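PDB 5WAB: putative beta-glucosidase from Bifidobacterium adolescentis, which hydrolyses terminal beta-linked glucose residues from the non-reducing ends of glucosides, as a member of glycoside hydrolase family 3. Local coordinates for residues A18-G23 with Q30-K35; L77-N82 with S315-K320; E468-G473 with L494-P499. One frame throughout, in Å; residues are numbered along the deposited sequence.

Contact 1. Residues A18-G23 with Q30-K35; sequences ASLTSG and QGVEAK
Gln30 lays the aliphatic part of its side chain against Ser19. Its CG sits 3.2 Å from Ser19 O and 3.5 Å from Ser19 OG, while Gln30 CB also comes up to the carbonyl of Ser22. With CG anti to the backbone N (chi1 176°), the chain then bends at chi2 and carries the amide past the Ser19-Ser22 type I turn. There the two ends of the amide part company. Gln30 OE1 is joined through water 2 to Ser22 OG, a hydroxyl that is also hydrogen-bonded to Asp257. Gln30 NE2 turns back on its own chain and bonds Gly31 O at 3.0 Å, approaching from above that carbonyl's plane (55° out of it). Replacing Gln30 with an alanine would probably leave water 2 without its amide mate and take away the CG that lies against Ser19.

A second water ties the backbones together: water 1 donates to Leu20 O at 3.0 Å and accepts from Gln30 N at 3.1 Å. On the apolar side, Leu20 and Val32 meet methyl to methyl, Leu20 CD2 on Val32 CG2 at 3.7 Å, with the two side chains roughly at right angles. Leu20 also packs on Leu12 and on Val282 of helix 271-292, and Ser19 OG is bonded back to Glu16 O.

A type I turn, Ser19 to Ser22, follows on from helix 14-19, and the returning loop packs against it before strand 41-44, the first strand of the parallel sheet in the TIM-barrel-like N-terminal domain.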
loop_
_atom_site.group_PDB
_atom_site.type_symbol
_atom_site.label_atom_id
_atom_site.label_comp_id
_atom_site.label_asym_id
_atom_site.label_seq_id
_atom_site.Cartn_x
_atom_site.Cartn_y
_atom_site.Cartn_z
ATOM N N ALA A 18 -25.877 18.098 -15.754
ATOM C CA ALA A 18 -25.603 16.741 -16.209
ATOM C C ALA A 18 -24.228 16.619 -16.845
ATOM O O ALA A 18 -23.589 15.568 -16.726
ATOM C CB ALA A 18 -26.681 16.279 -17.188
ATOM N N SER A 19 -23.745 17.671 -17.514
ATOM C CA SER A 19 -22.428 17.570 -18.135
ATOM C C SER A 19 -21.339 17.409 -17.085
ATOM O O SER A 19 -20.327 16.748 -17.339
ATOM C CB SER A 19 -22.140 18.787 -19.019
ATOM O OG SER A 19 -22.024 19.976 -18.260
ATOM N N LEU A 20 -21.532 17.992 -15.899
ATOM C CA LEU A 20 -20.524 17.892 -14.853
ATOM C C LEU A 20 -20.333 16.465 -14.356
ATOM O O LEU A 20 -19.305 16.172 -13.736
ATOM C CB LEU A 20 -20.900 18.791 -13.675
ATOM C CG LEU A 20 -20.806 20.299 -13.872
ATOM C CD1 LEU A 20 -21.189 20.978 -12.576
ATOM C CD2 LEU A 20 -19.410 20.719 -14.304
ATOM N N THR A 21 -21.292 15.578 -14.612
ATOM C CA THR A 21 -21.234 14.212 -14.115
ATOM C C THR A 21 -20.397 13.294 -15.003
ATOM O O THR A 21 -20.422 12.069 -14.807
ATOM C CB THR A 21 -22.653 13.662 -13.947
ATOM O OG1 THR A 21 -23.284 13.535 -15.225
ATOM C CG2 THR A 21 -23.470 14.622 -13.096
ATOM N N SER A 22 -19.668 13.862 -15.963
ATOM C CA SER A 22 -18.711 13.129 -16.780
ATOM C C SER A 22 -17.674 14.119 -17.285
ATOM O O SER A 22 -17.989 15.278 -17.560
ATOM C CB SER A 22 -19.383 12.414 -17.955
ATOM O OG SER A 22 -19.882 13.352 -18.887
ATOM N N GLY A 23 -16.438 13.647 -17.412
ATOM C CA GLY A 23 -15.341 14.533 -17.753
ATOM C C GLY A 23 -15.510 15.182 -19.112
ATOM O O GLY A 23 -16.312 14.762 -19.949
ATOM N N GLN A 30 -15.305 18.164 -16.546
ATOM C CA GLN A 30 -16.169 18.890 -17.467
ATOM C C GLN A 30 -15.994 20.383 -17.240
ATOM O O GLN A 30 -16.214 20.882 -16.132
ATOM C CB GLN A 30 -17.631 18.498 -17.281
ATOM C CG GLN A 30 -18.590 19.305 -18.154
ATOM C CD GLN A 30 -18.281 19.204 -19.650
ATOM O OE1 GLN A 30 -18.217 18.106 -20.217
ATOM N NE2 GLN A 30 -18.101 20.355 -20.297
ATOM N N GLY A 31 -15.586 21.092 -18.277
ATOM C CA GLY A 31 -15.459 22.526 -18.166
ATOM C C GLY A 31 -16.718 23.262 -18.570
ATOM O O GLY A 31 -17.193 23.121 -19.701
ATOM N N VAL A 32 -17.286 24.017 -17.632
ATOM C CA VAL A 32 -18.332 24.982 -17.939
ATOM C C VAL A 32 -17.673 26.345 -17.772
ATOM O O VAL A 32 -17.960 27.078 -16.818
ATOM C CB VAL A 32 -19.557 24.815 -17.019
ATOM C CG1 VAL A 32 -20.752 25.592 -17.565
ATOM C CG2 VAL A 32 -19.901 23.345 -16.835
ATOM N N GLU A 33 -16.746 26.669 -18.684
ATOM C CA GLU A 33 -15.962 27.893 -18.555
ATOM C C GLU A 33 -16.833 29.139 -18.619
ATOM O O GLU A 33 -16.455 30.183 -18.074
ATOM C CB GLU A 33 -14.875 27.947 -19.628
ATOM C CG GLU A 33 -13.626 27.127 -19.317
ATOM C CD GLU A 33 -13.740 25.683 -19.778
ATOM O OE1 GLU A 33 -14.800 25.315 -20.334
ATOM O OE2 GLU A 33 -12.767 24.916 -19.588
ATOM N N ALA A 34 -17.995 29.060 -19.273
ATOM C CA ALA A 34 -18.870 30.224 -19.372
ATOM C C ALA A 34 -19.417 30.648 -18.018
ATOM O O ALA A 34 -19.875 31.787 -17.874
ATOM C CB ALA A 34 -20.028 29.936 -20.326
ATOM N N LYS A 35 -19.388 29.764 -17.027
ATOM C CA LYS A 35 -19.931 30.068 -15.715
ATOM C C LYS A 35 -18.881 29.849 -14.636
ATOM O O LYS A 35 -19.212 29.586 -13.476
ATOM C CB LYS A 35 -21.197 29.257 -15.450
ATOM C CG LYS A 35 -22.292 29.605 -16.446
ATOM C CD LYS A 35 -23.633 29.030 -16.063
ATOM C CE LYS A 35 -24.710 29.546 -16.978
ATOM N NZ LYS A 35 -26.030 28.987 -16.602
HETATM O O HOH W 1 -16.546 17.376 -13.867
HETATM O O HOH W 2 -19.118 15.568 -19.894
#

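Contact 2. Residues L77-N82 with S315-K320; sequences LSSSWN and SMVLLK
Ser79 and Val317 touch side chain to side chain: the methyl Val317 CG2 lies 3.5 Å from Ser79 OG and 3.7 Å from Ser79 CB. Beside it, Ser315 reaches the start of the other segment, its OG 3.4 Å from Leu77 CA and 3.9 Å from Leu77 CD1. Leu77 N is also close to that hydroxyl, but the angle is too poor for a hydrogen bond. The contact is therefore made by van der Waals packing of small groups, buried on both sides.

Each hydroxyl has its polar partner elsewhere. Ser315 OG, anti to its own carbonyl carbon (chi1 -66°), is hydrogen-bonded to Ala311 O one helical turn back, and Ser79 OG bonds Gly76 O. What shapes the 77-82 side is the type I turn from Leu77 to Ser80, in which Leu77 O is gripped twice. Ser80 N binds it at 3.1 Å, and Ser80 OG donates at 2.7 Å, almost in line with the carbonyl bond (170°).

Further out, Asn82 N-caps helix 83-99 through its OD1 and Leu85 N, while Trp81 NE1 bonds Lys493 O. Segment 315-320 enters strand 317-321, an outermost strand of the mixed sheet, paired antiparallel with 465-468 and carrying a classic beta bulge where Leu319 and Lys320 both face Ile466. Through Ser315 and Val317, the turn between helices 74-77 and 83-99 of the N-terminal domain rests beside the edge of the C-terminal domain's sheet. Met316, pointing away from that turn, packs on helix 476-484.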
loop_
_atom_site.group_PDB
_atom_site.type_symbol
_atom_site.label_atom_id
_atom_site.label_comp_id
_atom_site.label_asym_id
_atom_site.label_seq_id
_atom_site.Cartn_x
_atom_site.Cartn_y
_atom_site.Cartn_z
ATOM N N LEU A 77 7.864 1.721 -0.908
ATOM C CA LEU A 77 7.717 2.757 0.109
ATOM C C LEU A 77 6.992 2.251 1.348
ATOM O O LEU A 77 7.205 2.786 2.441
ATOM C CB LEU A 77 6.978 3.969 -0.471
ATOM C CG LEU A 77 7.058 5.260 0.352
ATOM C CD1 LEU A 77 8.511 5.580 0.679
ATOM C CD2 LEU A 77 6.431 6.418 -0.395
ATOM N N SER A 78 6.176 1.209 1.212
ATOM C CA SER A 78 5.517 0.616 2.366
ATOM C C SER A 78 6.492 -0.029 3.337
ATOM O O SER A 78 6.098 -0.338 4.464
ATOM C CB SER A 78 4.498 -0.421 1.906
ATOM O OG SER A 78 5.121 -1.445 1.147
ATOM N N SER A 79 7.739 -0.252 2.930
ATOM C CA SER A 79 8.742 -0.775 3.846
ATOM C C SER A 79 9.201 0.257 4.867
ATOM O O SER A 79 9.839 -0.117 5.855
ATOM C CB SER A 79 9.942 -1.293 3.052
ATOM O OG SER A 79 9.530 -2.201 2.041
ATOM N N SER A 80 8.898 1.537 4.650
ATOM C CA SER A 80 9.400 2.606 5.509
ATOM C C SER A 80 8.671 2.689 6.845
ATOM O O SER A 80 9.277 3.094 7.842
ATOM C CB SER A 80 9.285 3.947 4.786
ATOM O OG SER A 80 7.921 4.263 4.565
ATOM N N TRP A 81 7.379 2.345 6.879
ATOM C CA TRP A 81 6.548 2.512 8.077
ATOM C C TRP A 81 6.676 3.931 8.628
ATOM O O TRP A 81 6.690 4.154 9.838
ATOM C CB TRP A 81 6.905 1.473 9.147
ATOM C CG TRP A 81 6.624 0.040 8.746
ATOM C CD1 TRP A 81 7.026 -0.583 7.598
ATOM C CD2 TRP A 81 5.923 -0.953 9.512
ATOM N NE1 TRP A 81 6.599 -1.888 7.591
ATOM C CE2 TRP A 81 5.924 -2.142 8.755
ATOM C CE3 TRP A 81 5.288 -0.949 10.758
ATOM C CZ2 TRP A 81 5.315 -3.313 9.203
ATOM C CZ3 TRP A 81 4.688 -2.116 11.202
ATOM C CH2 TRP A 81 4.704 -3.279 10.425
ATOM N N ASN A 82 6.767 4.903 7.719
ATOM C CA ASN A 82 7.134 6.281 8.049
ATOM C C ASN A 82 6.113 7.230 7.440
ATOM O O ASN A 82 6.324 7.767 6.344
ATOM C CB ASN A 82 8.543 6.613 7.551
ATOM C CG ASN A 82 9.081 7.913 8.130
ATOM O OD1 ASN A 82 8.322 8.750 8.629
ATOM N ND2 ASN A 82 10.398 8.094 8.056
ATOM N N SER A 315 12.943 2.238 1.398
ATOM C CA SER A 315 12.133 1.243 0.717
ATOM C C SER A 315 12.794 -0.127 0.679
ATOM O O SER A 315 12.208 -1.062 0.127
ATOM C CB SER A 315 11.822 1.704 -0.706
ATOM O OG SER A 315 10.993 2.852 -0.680
ATOM N N MET A 316 13.986 -0.271 1.258
ATOM C CA MET A 316 14.732 -1.522 1.240
ATOM C C MET A 316 14.569 -2.264 2.559
ATOM O O MET A 316 14.611 -1.656 3.633
ATOM C CB MET A 316 16.215 -1.261 1.006
ATOM C CG MET A 316 16.498 -0.232 -0.045
ATOM S SD MET A 316 18.266 -0.012 -0.216
ATOM C CE MET A 316 18.300 1.500 -1.167
ATOM N N VAL A 317 14.408 -3.582 2.470
ATOM C CA VAL A 317 14.363 -4.464 3.633
ATOM C C VAL A 317 15.570 -5.394 3.574
ATOM O O VAL A 317 15.783 -6.077 2.564
ATOM C CB VAL A 317 13.058 -5.270 3.690
ATOM C CG1 VAL A 317 13.026 -6.131 4.944
ATOM C CG2 VAL A 317 11.859 -4.348 3.622
ATOM N N LEU A 318 16.368 -5.403 4.644
ATOM C CA LEU A 318 17.487 -6.333 4.784
ATOM C C LEU A 318 16.969 -7.653 5.342
ATOM O O LEU A 318 16.555 -7.723 6.505
ATOM C CB LEU A 318 18.563 -5.743 5.693
ATOM C CG LEU A 318 19.860 -6.538 5.881
ATOM C CD1 LEU A 318 20.447 -6.947 4.547
ATOM C CD2 LEU A 318 20.875 -5.733 6.681
ATOM N N LEU A 319 17.007 -8.708 4.529
ATOM C CA LEU A 319 16.465 -9.990 4.964
ATOM C C LEU A 319 17.496 -10.846 5.681
ATOM O O LEU A 319 17.176 -11.469 6.697
ATOM C CB LEU A 319 15.902 -10.757 3.766
ATOM C CG LEU A 319 14.703 -10.112 3.078
ATOM C CD1 LEU A 319 14.254 -10.951 1.897
ATOM C CD2 LEU A 319 13.575 -9.922 4.081
ATOM N N LYS A 320 18.726 -10.894 5.175
ATOM C CA LYS A 320 19.764 -11.739 5.748
ATOM C C LYS A 320 21.092 -11.012 5.609
ATOM O O LYS A 320 21.281 -10.213 4.687
ATOM C CB LYS A 320 19.816 -13.121 5.087
ATOM C CG LYS A 320 20.959 -13.315 4.113
ATOM C CD LYS A 320 21.013 -14.741 3.572
ATOM C CE LYS A 320 21.469 -15.747 4.618
ATOM N NZ LYS A 320 21.588 -17.121 4.037
#

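Contact 3. Residues E468-G473 with L494-P499; sequences ESWLLG and LAQTIP
Trp470 and Leu494 make the apolar part of the contact: the methyl Leu494 CD2 stands at the edge of the indole, near its plane, 3.9 Å from Trp470 CZ2, and the two side chains cross at about a right angle. The tryptophan reaches across because its ring starts beside the backbone N, anti to the carbonyl carbon (chi1 -58°), and its six-membered end points to the other segment.

Gln496 contributes a polar group to the same end of the ring. Its chain is extended beyond CG and sets OE1 3.8 Å from Trp470 CH2, an oblique approach in which the amide plane is turned only 16° from the indole. Gln496 NE2 is fixed by Ser452 OG, which limits the amide's freedom to turn.

Both segments belong to the C-terminal alpha/beta domain of family 3 enzymes. Segment 468-473 is the loop between strand 465-468 and helix 476-484, whereas 494-499 comes after that helix and reaches the N-terminal domain range through Ala495 O with Ser126 and Thr497 N with Glu127.

Hydrogen bonding within 468-473 ties down the backbone at Trp470. Trp470 N donates to Glu468 OE1 at 2.8 Å, a fairly straight bond on the anti side of the carboxylate, 30° out of its plane, and Glu468 OE2 takes a bond from Asn450 ND2. The same glutamate lays its CG over one face of the indole, 3.4 Å above the plane and displaced toward the rim.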
loop_
_atom_site.group_PDB
_atom_site.type_symbol
_atom_site.label_atom_id
_atom_site.label_comp_id
_atom_site.label_asym_id
_atom_site.label_seq_id
_atom_site.Cartn_x
_atom_site.Cartn_y
_atom_site.Cartn_z
ATOM N N GLU A 468 16.269 -6.879 -0.042
ATOM C CA GLU A 468 15.051 -6.761 -0.840
ATOM C C GLU A 468 14.766 -5.276 -1.053
ATOM O O GLU A 468 14.330 -4.580 -0.129
ATOM C CB GLU A 468 13.887 -7.471 -0.153
ATOM C CG GLU A 468 12.504 -7.178 -0.731
ATOM C CD GLU A 468 12.356 -7.537 -2.201
ATOM O OE1 GLU A 468 12.825 -6.758 -3.059
ATOM O OE2 GLU A 468 11.755 -8.591 -2.500
ATOM N N SER A 469 15.015 -4.789 -2.269
ATOM C CA SER A 469 14.899 -3.370 -2.573
ATOM C C SER A 469 13.648 -3.029 -3.371
ATOM O O SER A 469 13.478 -1.865 -3.746
ATOM C CB SER A 469 16.140 -2.885 -3.334
ATOM O OG SER A 469 16.299 -3.567 -4.563
ATOM N N TRP A 470 12.779 -4.009 -3.633
ATOM C CA TRP A 470 11.516 -3.814 -4.337
ATOM C C TRP A 470 11.679 -2.981 -5.602
ATOM O O TRP A 470 12.459 -3.334 -6.492
ATOM C CB TRP A 470 10.494 -3.152 -3.412
ATOM C CG TRP A 470 10.226 -3.921 -2.161
ATOM C CD1 TRP A 470 10.651 -3.609 -0.907
ATOM C CD2 TRP A 470 9.462 -5.129 -2.038
ATOM N NE1 TRP A 470 10.202 -4.547 -0.009
ATOM C CE2 TRP A 470 9.470 -5.490 -0.678
ATOM C CE3 TRP A 470 8.775 -5.940 -2.948
ATOM C CZ2 TRP A 470 8.820 -6.628 -0.200
ATOM C CZ3 TRP A 470 8.130 -7.068 -2.476
ATOM C CH2 TRP A 470 8.157 -7.403 -1.112
ATOM N N LEU A 471 10.937 -1.878 -5.680
ATOM C CA LEU A 471 11.107 -0.863 -6.711
ATOM C C LEU A 471 11.387 0.461 -6.016
ATOM O O LEU A 471 10.616 0.887 -5.151
ATOM C CB LEU A 471 9.868 -0.755 -7.613
ATOM C CG LEU A 471 9.503 -1.994 -8.444
ATOM C CD1 LEU A 471 8.221 -1.772 -9.243
ATOM C CD2 LEU A 471 10.644 -2.387 -9.370
ATOM N N LEU A 472 12.487 1.110 -6.397
ATOM C CA LEU A 472 13.026 2.236 -5.647
ATOM C C LEU A 472 12.752 3.594 -6.280
ATOM O O LEU A 472 13.017 4.616 -5.641
ATOM C CB LEU A 472 14.538 2.062 -5.466
ATOM C CG LEU A 472 14.979 0.859 -4.632
ATOM C CD1 LEU A 472 16.480 0.675 -4.724
ATOM C CD2 LEU A 472 14.557 1.030 -3.184
ATOM N N GLY A 473 12.244 3.639 -7.505
ATOM C CA GLY A 473 12.048 4.906 -8.179
ATOM C C GLY A 473 13.328 5.409 -8.822
ATOM O O GLY A 473 14.325 4.695 -8.952
ATOM N N LEU A 494 9.056 -5.645 6.399
ATOM C CA LEU A 494 8.159 -6.207 5.399
ATOM C C LEU A 494 6.730 -5.732 5.632
ATOM O O LEU A 494 6.182 -5.878 6.729
ATOM C CB LEU A 494 8.213 -7.736 5.433
ATOM C CG LEU A 494 9.442 -8.416 4.834
ATOM C CD1 LEU A 494 9.303 -9.921 4.930
ATOM C CD2 LEU A 494 9.642 -7.989 3.391
ATOM N N ALA A 495 6.144 -5.135 4.596
ATOM C CA ALA A 495 4.719 -4.845 4.538
ATOM C C ALA A 495 3.936 -5.997 3.921
ATOM O O ALA A 495 2.716 -5.886 3.735
ATOM C CB ALA A 495 4.473 -3.560 3.746
ATOM N N GLN A 496 4.623 -7.097 3.617
ATOM C CA GLN A 496 4.080 -8.260 2.936
ATOM C C GLN A 496 4.771 -9.489 3.506
ATOM O O GLN A 496 5.979 -9.463 3.763
ATOM C CB GLN A 496 4.327 -8.147 1.426
ATOM C CG GLN A 496 3.253 -8.711 0.512
ATOM C CD GLN A 496 3.471 -8.304 -0.946
ATOM O OE1 GLN A 496 4.353 -7.501 -1.256
ATOM N NE2 GLN A 496 2.674 -8.869 -1.846
ATOM N N THR A 497 4.008 -10.558 3.710
ATOM C CA THR A 497 4.584 -11.825 4.139
ATOM C C THR A 497 5.305 -12.494 2.976
ATOM O O THR A 497 4.791 -12.533 1.855
ATOM C CB THR A 497 3.498 -12.758 4.673
ATOM O OG1 THR A 497 2.917 -12.196 5.855
ATOM C CG2 THR A 497 4.076 -14.142 4.987
ATOM N N ILE A 498 6.495 -13.031 3.242
ATOM C CA ILE A 498 7.184 -13.865 2.258
ATOM C C ILE A 498 6.981 -15.329 2.629
ATOM O O ILE A 498 7.629 -15.827 3.561
ATOM C CB ILE A 498 8.678 -13.535 2.174
ATOM C CG1 ILE A 498 8.888 -12.062 1.849
ATOM C CG2 ILE A 498 9.332 -14.404 1.113
ATOM C CD1 ILE A 498 10.352 -11.691 1.674
ATOM N N PRO A 499 6.126 -16.062 1.925
ATOM C CA PRO A 499 5.814 -17.435 2.331
ATOM C C PRO A 499 6.850 -18.422 1.810
ATOM O O PRO A 499 7.674 -18.111 0.950
ATOM C CB PRO A 499 4.447 -17.679 1.691
ATOM C CG PRO A 499 4.497 -16.851 0.440
ATOM C CD PRO A 499 5.318 -15.627 0.772
#

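In the fold
Contacts 2 and 3 are next-door neighbours, with centres about 7 Å apart. Val317 O and Glu468 N, 2.8 Å apart, probably share the strand-to-strand hydrogen bond that joins them. Trp470 adds to this: its NE1 packs 3.2 Å from Ser79 OG, while Ala495 CB rests 3.4 Å from Ser78 OG. Together they form part of the interface between the N-terminal domain and the C-terminal sheet; in family 3 enzymes the active site generally lies at this interface, but no ligand here marks how near it is. Contact 1 lies far off in the N-terminal domain, its centre about 43 Å from that of contact 2 and 42 Å from that of contact 3, without touching either.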